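Local coordinates for uncharacterized protein (Trypanosoma congolense, PDB 4E40) that acts as a cell-surface haptoglobin-hemoglobin receptor, probably serving the parasite in nutrient uptake, at residues A16-L21 / N142-A147; D72-L77 / K86-A91; K102-I107 / L223-R228; K130-A135 / K192-S197. One frame throughout, in Å; residues are numbered along the deposited sequence.

Interaction 1. Residues A16-L21 / N142-A147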
loop_
_atom_site.group_PDB
_atom_site.type_symbol
_atom_site.label_atom_id
_atom_site.label_comp_id
_atom_site.label_asym_id
_atom_site.label_seq_id
_atom_site.Cartn_x
_atom_site.Cartn_y
_atom_site.Cartn_z
ATOM N N ALA A 16 30.227 3.244 21.588
ATOM C CA ALA A 16 30.014 3.745 20.222
ATOM C C ALA A 16 28.881 2.991 19.582
ATOM O O ALA A 16 28.048 3.555 18.882
ATOM C CB ALA A 16 31.300 3.589 19.403
ATOM N N ALA A 17 28.850 1.680 19.813
ATOM C CA ALA A 17 27.739 0.915 19.265
ATOM C C ALA A 17 26.374 1.306 19.864
ATOM O O ALA A 17 25.364 1.342 19.120
ATOM C CB ALA A 17 27.997 -0.617 19.425
ATOM N N ALA A 18 26.338 1.617 21.157
ATOM C CA ALA A 18 25.061 2.060 21.781
ATOM C C ALA A 18 24.678 3.438 21.277
ATOM O O ALA A 18 23.487 3.685 21.059
ATOM C CB ALA A 18 25.182 2.041 23.307
ATOM N N CYS A 19 25.663 4.310 21.034
ATOM C CA CYS A 19 25.392 5.661 20.454
ATOM C C CYS A 19 24.732 5.502 19.097
ATOM O O CYS A 19 23.677 6.104 18.823
ATOM C CB CYS A 19 26.739 6.396 20.296
ATOM S SG CYS A 19 26.406 8.162 20.078
ATOM N N GLU A 20 25.329 4.635 18.245
ATOM C CA GLU A 20 24.739 4.400 16.907
ATOM C C GLU A 20 23.348 3.767 17.030
ATOM O O GLU A 20 22.432 4.117 16.282
ATOM C CB GLU A 20 25.645 3.537 16.021
ATOM C CG GLU A 20 25.065 3.248 14.618
ATOM C CD GLU A 20 24.665 4.504 13.864
ATOM O OE1 GLU A 20 25.169 5.610 14.211
ATOM O OE2 GLU A 20 23.828 4.423 12.934
ATOM N N LEU A 21 23.194 2.784 17.912
ATOM C CA LEU A 21 21.888 2.149 18.101
ATOM C C LEU A 21 20.832 3.191 18.506
ATOM O O LEU A 21 19.709 3.156 17.999
ATOM C CB LEU A 21 21.955 1.072 19.183
ATOM C CG LEU A 21 20.668 0.329 19.549
ATOM C CD1 LEU A 21 20.022 -0.336 18.320
ATOM C CD2 LEU A 21 20.841 -0.688 20.675
ATOM N N ASN A 142 19.027 6.419 28.259
ATOM C CA ASN A 142 19.302 6.327 29.709
ATOM C C ASN A 142 20.591 5.588 29.969
ATOM O O ASN A 142 21.385 5.983 30.859
ATOM C CB ASN A 142 18.157 5.706 30.497
ATOM C CG ASN A 142 16.918 6.543 30.461
ATOM O OD1 ASN A 142 16.962 7.749 30.124
ATOM N ND2 ASN A 142 15.776 5.931 30.817
ATOM N N LEU A 143 20.793 4.485 29.235
ATOM C CA LEU A 143 21.991 3.679 29.352
ATOM C C LEU A 143 23.231 4.498 29.012
ATOM O O LEU A 143 24.242 4.440 29.738
ATOM C CB LEU A 143 21.865 2.417 28.457
ATOM C CG LEU A 143 23.058 1.484 28.465
ATOM C CD1 LEU A 143 23.172 0.690 29.774
ATOM C CD2 LEU A 143 22.969 0.525 27.251
ATOM N N LEU A 144 23.148 5.330 27.978
ATOM C CA LEU A 144 24.275 6.183 27.592
ATOM C C LEU A 144 24.528 7.321 28.613
ATOM O O LEU A 144 25.686 7.625 28.877
ATOM C CB LEU A 144 24.017 6.753 26.201
ATOM C CG LEU A 144 24.186 5.740 25.048
ATOM C CD1 LEU A 144 23.490 6.274 23.809
ATOM C CD2 LEU A 144 25.698 5.651 24.773
ATOM N N ALA A 145 23.462 7.829 29.200
ATOM C CA ALA A 145 23.593 8.855 30.287
ATOM C C ALA A 145 24.267 8.231 31.476
ATOM O O ALA A 145 25.167 8.868 32.098
ATOM C CB ALA A 145 22.217 9.437 30.657
ATOM N N ARG A 146 23.909 6.991 31.820
ATOM C CA ARG A 146 24.618 6.299 32.907
ATOM C C ARG A 146 26.118 6.053 32.646
ATOM O O ARG A 146 26.934 6.171 33.585
ATOM C CB ARG A 146 23.938 4.979 33.282
ATOM C CG ARG A 146 22.554 5.225 33.870
ATOM C CD ARG A 146 21.874 3.976 34.428
ATOM N NE ARG A 146 21.559 2.917 33.447
ATOM C CZ ARG A 146 20.386 2.751 32.800
ATOM N NH1 ARG A 146 19.327 3.582 32.940
ATOM N NH2 ARG A 146 20.270 1.721 31.977
ATOM N N ALA A 147 26.490 5.723 31.401
ATOM C CA ALA A 147 27.858 5.479 31.030
ATOM C C ALA A 147 28.739 6.718 31.240
ATOM O O ALA A 147 29.945 6.594 31.454
ATOM C CB ALA A 147 27.942 4.948 29.575
#
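This chain is the elongated helical bundle of the haptoglobin-hemoglobin receptor, one part of a longer membrane protein; at the end that holds helix 12-26 and the close of helix 82-147, Leu144 packs its forked tip against the turn of Ala18 and Cys19. The two methyl groups divide the work. CD2 meets the methyl of Ala18, with Leu144 CD2 3.9 Å from Ala18 CB, and it also lies near the backbone N of Cys19. Leu144 CD1 lies 3.8 Å from Ala18 O and 3.9 Å from Cys19 CA. The leucine CG stands beside its own backbone N and anti to the carbonyl carbon (chi1 -74°), which directs the fork at the neighbouring helix. Leu144 also touches Val15 and Arg22, and is thus a knob in the hole formed by Val15, Ala18, Cys19 and Arg22 (i, i+3, i+4, i+7). Ala18 is covered further by Leu9 and Leu182. No hydrogen bond joins 16-21 to 142-147. The hold is van der Waals packing of the leucine methyls on the Ala18 methyl and on the backbone of Ala18 and Cys19, while the disulfide from Cys19 to Cys162 fastens the same turn covalently to another part of the chain.

Interaction 2. Residues D72-L77 / K86-A91. Unlike the reference sequence in segment 72-77: Asp72 (reference Asn).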
loop_
_atom_site.group_PDB
_atom_site.type_symbol
_atom_site.label_atom_id
_atom_site.label_comp_id
_atom_site.label_asym_id
_atom_site.label_seq_id
_atom_site.Cartn_x
_atom_site.Cartn_y
_atom_site.Cartn_z
ATOM N N ASP A 72 -35.691 -4.329 -30.221
ATOM C CA ASP A 72 -37.162 -4.432 -30.102
ATOM C C ASP A 72 -37.813 -3.689 -31.300
ATOM O O ASP A 72 -38.842 -4.171 -31.889
ATOM C CB ASP A 72 -37.639 -3.867 -28.749
ATOM C CG ASP A 72 -39.188 -3.923 -28.615
ATOM O OD1 ASP A 72 -39.702 -5.029 -28.324
ATOM O OD2 ASP A 72 -39.912 -2.902 -28.870
ATOM N N ARG A 73 -37.272 -2.520 -31.681
ATOM C CA ARG A 73 -37.890 -1.736 -32.811
ATOM C C ARG A 73 -37.977 -2.513 -34.097
ATOM O O ARG A 73 -38.887 -2.301 -34.915
ATOM C CB ARG A 73 -37.117 -0.432 -33.096
ATOM C CG ARG A 73 -37.366 0.690 -32.108
ATOM C CD ARG A 73 -38.844 0.822 -31.792
ATOM N NE ARG A 73 -39.573 1.773 -32.641
ATOM C CZ ARG A 73 -40.018 2.966 -32.240
ATOM N NH1 ARG A 73 -39.798 3.380 -30.996
ATOM N NH2 ARG A 73 -40.694 3.742 -33.093
ATOM N N VAL A 74 -37.048 -3.457 -34.290
ATOM C CA VAL A 74 -37.016 -4.252 -35.539
ATOM C C VAL A 74 -37.551 -5.666 -35.342
ATOM O O VAL A 74 -37.361 -6.552 -36.198
ATOM C CB VAL A 74 -35.595 -4.267 -36.225
ATOM C CG1 VAL A 74 -35.155 -2.871 -36.664
ATOM C CG2 VAL A 74 -34.551 -4.993 -35.390
ATOM N N SER A 75 -38.279 -5.897 -34.245
ATOM C CA SER A 75 -38.690 -7.245 -33.927
ATOM C C SER A 75 -39.665 -7.779 -34.990
ATOM O O SER A 75 -39.809 -8.990 -35.119
ATOM C CB SER A 75 -39.307 -7.335 -32.519
ATOM O OG SER A 75 -40.524 -6.579 -32.468
ATOM N N GLY A 76 -40.272 -6.862 -35.743
ATOM C CA GLY A 76 -41.278 -7.216 -36.789
ATOM C C GLY A 76 -40.638 -7.550 -38.117
ATOM O O GLY A 76 -41.305 -8.067 -39.031
ATOM N N LEU A 77 -39.343 -7.291 -38.253
ATOM C CA LEU A 77 -38.638 -7.660 -39.488
ATOM C C LEU A 77 -38.166 -9.122 -39.445
ATOM O O LEU A 77 -37.801 -9.629 -38.401
ATOM C CB LEU A 77 -37.507 -6.675 -39.778
ATOM C CG LEU A 77 -37.999 -5.241 -39.944
ATOM C CD1 LEU A 77 -36.839 -4.313 -40.265
ATOM C CD2 LEU A 77 -39.043 -5.187 -41.061
ATOM N N LYS A 86 -27.997 -6.582 -39.019
ATOM C CA LYS A 86 -26.881 -5.822 -38.480
ATOM C C LYS A 86 -27.295 -5.324 -37.101
ATOM O O LYS A 86 -26.509 -5.311 -36.176
ATOM C CB LYS A 86 -26.494 -4.661 -39.368
ATOM C CG LYS A 86 -25.999 -5.136 -40.746
ATOM C CD LYS A 86 -25.653 -3.944 -41.604
ATOM C CE LYS A 86 -25.053 -4.391 -42.946
ATOM N NZ LYS A 86 -25.153 -3.331 -43.985
ATOM N N VAL A 87 -28.571 -4.946 -36.942
ATOM C CA VAL A 87 -28.982 -4.451 -35.618
ATOM C C VAL A 87 -28.873 -5.537 -34.524
ATOM O O VAL A 87 -28.322 -5.291 -33.454
ATOM C CB VAL A 87 -30.461 -3.964 -35.665
ATOM C CG1 VAL A 87 -30.974 -3.608 -34.255
ATOM C CG2 VAL A 87 -30.510 -2.756 -36.581
ATOM N N ARG A 88 -29.381 -6.729 -34.828
ATOM C CA ARG A 88 -29.401 -7.825 -33.848
ATOM C C ARG A 88 -27.966 -8.244 -33.535
ATOM O O ARG A 88 -27.640 -8.498 -32.370
ATOM C CB ARG A 88 -30.200 -9.031 -34.377
ATOM C CG ARG A 88 -31.719 -8.706 -34.437
ATOM C CD ARG A 88 -32.380 -9.541 -35.533
ATOM N NE ARG A 88 -33.770 -9.078 -35.645
ATOM C CZ ARG A 88 -34.570 -9.266 -36.687
ATOM N NH1 ARG A 88 -35.800 -8.783 -36.625
ATOM N NH2 ARG A 88 -34.160 -9.920 -37.796
ATOM N N LYS A 89 -27.119 -8.284 -34.565
ATOM C CA LYS A 89 -25.731 -8.709 -34.288
ATOM C C LYS A 89 -24.977 -7.694 -33.466
ATOM O O LYS A 89 -24.216 -8.073 -32.540
ATOM C CB LYS A 89 -24.977 -8.938 -35.589
ATOM C CG LYS A 89 -25.430 -10.196 -36.324
ATOM C CD LYS A 89 -24.669 -10.318 -37.639
ATOM C CE LYS A 89 -25.445 -11.190 -38.594
ATOM N NZ LYS A 89 -24.855 -11.201 -39.972
ATOM N N ALA A 90 -25.142 -6.409 -33.809
ATOM C CA ALA A 90 -24.480 -5.350 -33.061
ATOM C C ALA A 90 -24.943 -5.322 -31.608
ATOM O O ALA A 90 -24.173 -5.130 -30.687
ATOM C CB ALA A 90 -24.717 -3.995 -33.720
ATOM N N ALA A 91 -26.260 -5.442 -31.406
ATOM C CA ALA A 91 -26.732 -5.458 -30.018
ATOM C C ALA A 91 -26.225 -6.641 -29.195
ATOM O O ALA A 91 -25.944 -6.515 -28.003
ATOM C CB ALA A 91 -28.289 -5.464 -30.026
#
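Arg88 reaches from helix 82-147 across to Val74 and Leu77 in the turn of a helical hairpin, where helix 28-73 ends and the chain reverses. Its CB starts out along the flank of its own helix. CG lies beside the backbone N (chi1 -70°), and from there the chain runs extended as far as NE, carrying the guanidinium over to the turn. NE passes the valine branch, with Arg88 NE 4.2 Å from Val74 CG2. That same methyl meets Val87 tip to tip, Val74 CG2 being 4.0 Å from Val87 CG1, and so closes the apolar side of the contact. Arg88 CZ comes next, 3.7 Å from Leu77 O. NH1 then lies near the first and last carbonyls of the type I beta turn, those of Val74 and Leu77. Arg88 NH1 donates to Leu77 O at 2.8 Å, with an N-H...O angle of 159°; the oxygen is near the guanidinium plane, but the donor stands 40° out of the carbonyl plane. Arg88 NH1 is also 2.8 Å from Val74 O, which accepts the turn's own bond from Leu77 N. The last atom, NH2, is hydrogen-bonded to Asp78 O just beyond. Where the helix gives way to the turn, Ser75 OG donates to Asp72 O at 3.0 Å, in the carbonyl plane, and the same oxygen takes a second bond from Ser75 N.

Interaction 3. Residues K102-I107 / L223-R228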
loop_
_atom_site.group_PDB
_atom_site.type_symbol
_atom_site.label_atom_id
_atom_site.label_comp_id
_atom_site.label_asym_id
_atom_site.label_seq_id
_atom_site.Cartn_x
_atom_site.Cartn_y
_atom_site.Cartn_z
ATOM N N LYS A 102 -18.296 -5.592 -16.835
ATOM C CA LYS A 102 -18.658 -5.930 -15.459
ATOM C C LYS A 102 -17.561 -6.756 -14.785
ATOM O O LYS A 102 -17.234 -6.527 -13.629
ATOM C CB LYS A 102 -19.968 -6.719 -15.456
ATOM C CG LYS A 102 -21.164 -5.840 -15.776
ATOM C CD LYS A 102 -22.418 -6.670 -16.030
ATOM C CE LYS A 102 -22.696 -7.625 -14.900
ATOM N NZ LYS A 102 -24.149 -7.959 -14.900
ATOM N N GLU A 103 -16.969 -7.718 -15.524
ATOM C CA GLU A 103 -15.836 -8.490 -14.979
ATOM C C GLU A 103 -14.673 -7.606 -14.590
ATOM O O GLU A 103 -14.118 -7.707 -13.467
ATOM C CB GLU A 103 -15.376 -9.490 -16.059
ATOM C CG GLU A 103 -16.313 -10.664 -16.254
ATOM C CD GLU A 103 -16.171 -11.400 -17.593
ATOM O OE1 GLU A 103 -15.356 -10.922 -18.429
ATOM O OE2 GLU A 103 -16.886 -12.355 -17.837
ATOM N N GLU A 104 -14.325 -6.658 -15.464
ATOM C CA GLU A 104 -13.210 -5.734 -15.128
ATOM C C GLU A 104 -13.505 -4.764 -14.008
ATOM O O GLU A 104 -12.622 -4.511 -13.181
ATOM C CB GLU A 104 -12.701 -4.998 -16.357
ATOM C CG GLU A 104 -12.262 -5.949 -17.478
ATOM C CD GLU A 104 -11.063 -6.809 -17.094
ATOM O OE1 GLU A 104 -10.319 -6.421 -16.162
ATOM O OE2 GLU A 104 -10.881 -7.849 -17.764
ATOM N N VAL A 105 -14.731 -4.286 -13.933
ATOM C CA VAL A 105 -15.135 -3.340 -12.879
ATOM C C VAL A 105 -15.191 -4.087 -11.558
ATOM O O VAL A 105 -14.830 -3.493 -10.521
ATOM C CB VAL A 105 -16.449 -2.631 -13.280
ATOM C CG1 VAL A 105 -17.050 -1.831 -12.073
ATOM C CG2 VAL A 105 -16.163 -1.674 -14.450
ATOM N N GLU A 106 -15.547 -5.374 -11.554
ATOM C CA GLU A 106 -15.432 -6.203 -10.331
ATOM C C GLU A 106 -14.017 -6.369 -9.859
ATOM O O GLU A 106 -13.760 -6.346 -8.636
ATOM C CB GLU A 106 -16.083 -7.579 -10.544
ATOM C CG GLU A 106 -17.580 -7.500 -10.397
ATOM C CD GLU A 106 -17.980 -6.680 -9.132
ATOM O OE1 GLU A 106 -17.424 -6.902 -8.000
ATOM O OE2 GLU A 106 -18.817 -5.789 -9.323
ATOM N N ILE A 107 -13.079 -6.535 -10.805
ATOM C CA ILE A 107 -11.684 -6.577 -10.413
ATOM C C ILE A 107 -11.238 -5.260 -9.800
ATOM O O ILE A 107 -10.518 -5.311 -8.757
ATOM C CB ILE A 107 -10.763 -6.957 -11.580
ATOM C CG1 ILE A 107 -11.029 -8.386 -11.931
ATOM C CG2 ILE A 107 -9.265 -6.799 -11.144
ATOM C CD1 ILE A 107 -10.379 -8.814 -13.239
ATOM N N LEU A 223 -9.011 -1.139 -15.087
ATOM C CA LEU A 223 -9.725 0.003 -15.552
ATOM C C LEU A 223 -9.448 0.112 -17.054
ATOM O O LEU A 223 -10.387 0.417 -17.766
ATOM C CB LEU A 223 -9.316 1.338 -14.905
ATOM C CG LEU A 223 -10.038 1.803 -13.650
ATOM C CD1 LEU A 223 -9.343 2.965 -12.958
ATOM C CD2 LEU A 223 -11.508 2.106 -13.871
ATOM N N GLU A 224 -8.188 -0.097 -17.486
ATOM C CA GLU A 224 -7.853 -0.017 -18.954
ATOM C C GLU A 224 -8.730 -1.022 -19.736
ATOM O O GLU A 224 -9.285 -0.648 -20.796
ATOM C CB GLU A 224 -6.341 -0.277 -19.251
ATOM C CG GLU A 224 -5.385 0.835 -18.763
ATOM C CD GLU A 224 -3.958 0.335 -18.423
ATOM O OE1 GLU A 224 -3.586 -0.826 -18.779
ATOM O OE2 GLU A 224 -3.207 1.090 -17.742
ATOM N N LYS A 225 -8.811 -2.255 -19.263
ATOM C CA LYS A 225 -9.572 -3.304 -19.959
ATOM C C LYS A 225 -11.055 -2.886 -19.948
ATOM O O LYS A 225 -11.762 -3.065 -20.953
ATOM C CB LYS A 225 -9.329 -4.683 -19.363
ATOM C CG LYS A 225 -7.841 -5.177 -19.467
ATOM C CD LYS A 225 -7.744 -6.646 -18.984
ATOM C CE LYS A 225 -6.327 -7.202 -18.897
ATOM N NZ LYS A 225 -5.926 -7.763 -20.219
ATOM N N ALA A 226 -11.520 -2.355 -18.805
ATOM C CA ALA A 226 -12.942 -1.940 -18.758
ATOM C C ALA A 226 -13.223 -0.853 -19.764
ATOM O O ALA A 226 -14.261 -0.868 -20.402
ATOM C CB ALA A 226 -13.259 -1.490 -17.292
ATOM N N GLU A 227 -12.258 0.083 -19.916
ATOM C CA GLU A 227 -12.362 1.148 -20.903
ATOM C C GLU A 227 -12.437 0.629 -22.323
ATOM O O GLU A 227 -13.281 1.089 -23.113
ATOM C CB GLU A 227 -11.072 1.957 -20.816
ATOM C CG GLU A 227 -11.017 2.787 -19.540
ATOM C CD GLU A 227 -9.590 3.220 -19.140
ATOM O OE1 GLU A 227 -8.585 2.947 -19.866
ATOM O OE2 GLU A 227 -9.477 3.808 -18.031
ATOM N N ARG A 228 -11.623 -0.385 -22.597
ATOM C CA ARG A 228 -11.646 -1.009 -23.939
ATOM C C ARG A 228 -12.986 -1.689 -24.242
ATOM O O ARG A 228 -13.543 -1.545 -25.335
ATOM C CB ARG A 228 -10.541 -2.045 -24.134
ATOM C CG ARG A 228 -9.151 -1.397 -24.317
ATOM C CD ARG A 228 -8.134 -2.463 -24.711
ATOM N NE ARG A 228 -6.985 -1.804 -25.389
ATOM C CZ ARG A 228 -5.750 -2.303 -25.436
ATOM N NH1 ARG A 228 -5.474 -3.461 -24.831
ATOM N NH2 ARG A 228 -4.769 -1.621 -26.070
#
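The carboxylate of Glu104 presents one flat face to the aliphatic part of Lys225. Lys225 CB stands almost straight above the carboxylate carbon, 3.6 Å from Glu104 CD, and Lys225 CD lies over the same side but displaced toward the oxygen rim, 3.6 Å from Glu104 OE2. From the opposite side comes a residue of Glu104's own helix, Ile107, whose CD1 lies 3.8 Å from Glu104 OE1 and well off centre. The bend at the glutamate's second torsion (chi2 -65°) turns the carboxylate so that one face meets Lys225 CB and CD, the two side chains crossing at a slant. The charges themselves do not meet: Lys225 bends at its last torsion, and its NZ remains 5.5 Å from Glu104 OE2, a separation at which any attraction is probably modest. Beneath this polar rim, two long helices of the bundle, 82-147 and 192-246, run antiparallel, the short segments crossing at -159° with axes 8.3 Å apart. The small side chain of Ala226 suits this close approach, Ala226 CB lying 3.7 Å from Glu104 CB. Val105 CG2 touches that methyl from the buried side, where helix 28-73 adds Ser53. Leu223, a turn earlier, packs on Lys52, a residue seen binding heme b in another structure of this protein; the side chain of Ala226 is about 8 Å from that of Lys52.

Interaction 4. Residues K130-A135 / K192-S197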
loop_
_atom_site.group_PDB
_atom_site.type_symbol
_atom_site.label_atom_id
_atom_site.label_comp_id
_atom_site.label_asym_id
_atom_site.label_seq_id
_atom_site.Cartn_x
_atom_site.Cartn_y
_atom_site.Cartn_z
ATOM N N LYS A 130 6.825 3.169 15.349
ATOM C CA LYS A 130 7.141 4.450 16.020
ATOM C C LYS A 130 7.079 4.355 17.528
ATOM O O LYS A 130 7.975 4.846 18.211
ATOM C CB LYS A 130 6.190 5.551 15.530
ATOM C CG LYS A 130 6.330 6.828 16.351
ATOM C CD LYS A 130 5.371 7.867 15.784
ATOM C CE LYS A 130 5.428 9.154 16.614
ATOM N NZ LYS A 130 6.850 9.640 16.836
ATOM N N ALA A 131 6.014 3.748 18.076
ATOM C CA ALA A 131 5.844 3.758 19.535
ATOM C C ALA A 131 7.019 3.008 20.166
ATOM O O ALA A 131 7.587 3.454 21.190
ATOM C CB ALA A 131 4.526 3.104 19.890
ATOM N N ASN A 132 7.385 1.867 19.558
ATOM C CA ASN A 132 8.447 1.011 20.125
ATOM C C ASN A 132 9.862 1.586 19.864
ATOM O O ASN A 132 10.736 1.500 20.745
ATOM C CB ASN A 132 8.300 -0.403 19.576
ATOM C CG ASN A 132 7.177 -1.157 20.246
ATOM O OD1 ASN A 132 7.274 -1.505 21.393
ATOM N ND2 ASN A 132 6.085 -1.325 19.556
ATOM N N GLY A 133 10.089 2.234 18.719
ATOM C CA GLY A 133 11.351 2.947 18.473
ATOM C C GLY A 133 11.541 4.115 19.401
ATOM O O GLY A 133 12.623 4.220 20.005
ATOM N N ASP A 134 10.491 4.888 19.644
ATOM C CA ASP A 134 10.621 6.022 20.594
ATOM C C ASP A 134 10.878 5.533 22.004
ATOM O O ASP A 134 11.763 6.051 22.708
ATOM C CB ASP A 134 9.349 6.863 20.567
ATOM C CG ASP A 134 9.219 7.681 19.328
ATOM O OD1 ASP A 134 10.155 7.807 18.503
ATOM O OD2 ASP A 134 8.098 8.241 19.126
ATOM N N ALA A 135 10.158 4.491 22.412
ATOM C CA ALA A 135 10.272 4.028 23.803
ATOM C C ALA A 135 11.625 3.411 24.029
ATOM O O ALA A 135 12.230 3.634 25.081
ATOM C CB ALA A 135 9.200 2.995 24.120
ATOM N N LYS A 192 14.205 -6.383 24.886
ATOM C CA LYS A 192 14.344 -7.415 23.856
ATOM C C LYS A 192 13.118 -7.559 22.952
ATOM O O LYS A 192 13.226 -7.604 21.708
ATOM C CB LYS A 192 14.681 -8.786 24.493
ATOM C CG LYS A 192 14.725 -9.952 23.503
ATOM C CD LYS A 192 15.098 -11.204 24.278
ATOM C CE LYS A 192 14.671 -12.463 23.543
ATOM N NZ LYS A 192 15.744 -13.035 22.713
ATOM N N THR A 193 11.952 -7.671 23.581
ATOM C CA THR A 193 10.732 -7.828 22.768
ATOM C C THR A 193 10.352 -6.547 22.030
ATOM O O THR A 193 9.840 -6.629 20.925
ATOM C CB THR A 193 9.551 -8.386 23.612
ATOM O OG1 THR A 193 9.185 -7.407 24.579
ATOM C CG2 THR A 193 9.964 -9.649 24.334
ATOM N N THR A 194 10.659 -5.383 22.616
ATOM C CA THR A 194 10.470 -4.104 21.971
ATOM C C THR A 194 11.280 -4.006 20.680
ATOM O O THR A 194 10.746 -3.674 19.604
ATOM C CB THR A 194 10.808 -2.986 22.944
ATOM O OG1 THR A 194 9.920 -3.087 24.075
ATOM C CG2 THR A 194 10.609 -1.630 22.274
ATOM N N PHE A 195 12.536 -4.404 20.757
ATOM C CA PHE A 195 13.394 -4.383 19.551
ATOM C C PHE A 195 12.902 -5.350 18.482
ATOM O O PHE A 195 12.830 -4.989 17.279
ATOM C CB PHE A 195 14.849 -4.789 19.888
ATOM C CG PHE A 195 15.623 -3.814 20.739
ATOM C CD1 PHE A 195 15.481 -2.386 20.668
ATOM C CD2 PHE A 195 16.553 -4.346 21.634
ATOM C CE1 PHE A 195 16.289 -1.549 21.446
ATOM C CE2 PHE A 195 17.376 -3.521 22.374
ATOM C CZ PHE A 195 17.242 -2.115 22.302
ATOM N N GLN A 196 12.529 -6.584 18.862
ATOM C CA GLN A 196 12.000 -7.523 17.896
ATOM C C GLN A 196 10.723 -7.010 17.262
ATOM O O GLN A 196 10.558 -7.168 16.050
ATOM C CB GLN A 196 11.755 -8.909 18.507
ATOM C CG GLN A 196 11.603 -9.982 17.397
ATOM C CD GLN A 196 12.583 -9.810 16.197
ATOM O OE1 GLN A 196 12.149 -9.558 15.022
ATOM N NE2 GLN A 196 13.913 -9.907 16.477
ATOM N N SER A 197 9.886 -6.321 18.046
ATOM C CA SER A 197 8.613 -5.825 17.490
ATOM C C SER A 197 8.873 -4.720 16.465
ATOM O O SER A 197 8.149 -4.570 15.498
ATOM C CB SER A 197 7.695 -5.329 18.616
ATOM O OG SER A 197 8.103 -4.024 18.975
HETATM O O HOH W 1 6.701 -2.425 16.840
#
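Asn132 meets Thr194 and Ser197 where the first turns of helix 192-246 lie against helix 82-147. The serine hydroxyl rests over the face of the amide, Ser197 OG being 3.3 Å from Asn132 CG. From above the plane it is poorly placed for the amide's N-H groups, so the 3.4 Å between Asn132 ND2 and Ser197 OG is no hydrogen bond. Thr194 crosses the asparagine obliquely and offers its methyl, CG2, 3.5 Å from Asn132 OD1 and as near to Asn132 O. A water bridges Ser197 OG and Asn132 ND2: the water donates to Ser197 OG at 3.0 Å and accepts a weak bond from Asn132 ND2. In the next shell, Ser197 OG donates to Thr194 O at 2.7 Å, its chi1 of 81° bringing the oxygen back over its own helix. Asn132 ND2 is likewise held through a hydrogen bond to Gly128 O, and Thr194 also touches Ser136. Asn132 ND2 and Ser197 OG thus each have a hydrogen bond within their own helix. Between 130-135 and 192-197 there is van der Waals packing and one water bridge with a weak arm, in keeping with a partly exposed, hydrated interface.

From the N terminus, helix 12-26 meets the far end of helix 82-147 in interaction 1, closing a loop of 120 residues. Nested inside it, interaction 2 closes a short loop of 8 residues at the hairpin between helices 28-73 and 82-147, its centre 83 Å away at the other end of the molecule, before interactions 3 and 4 open. These two both join helix 82-147 to helix 192-246, 4 nested within 3, and each crosses interaction 1 along the chain. Helix 82-147 therefore takes part in all four contacts. Interactions 1 and 4 touch through Leu21 CD2 and Phe195 CZ, 4.2 Å apart; interactions 2 and 3 share one side of the chain's centre, nearest atoms about 12 Å apart.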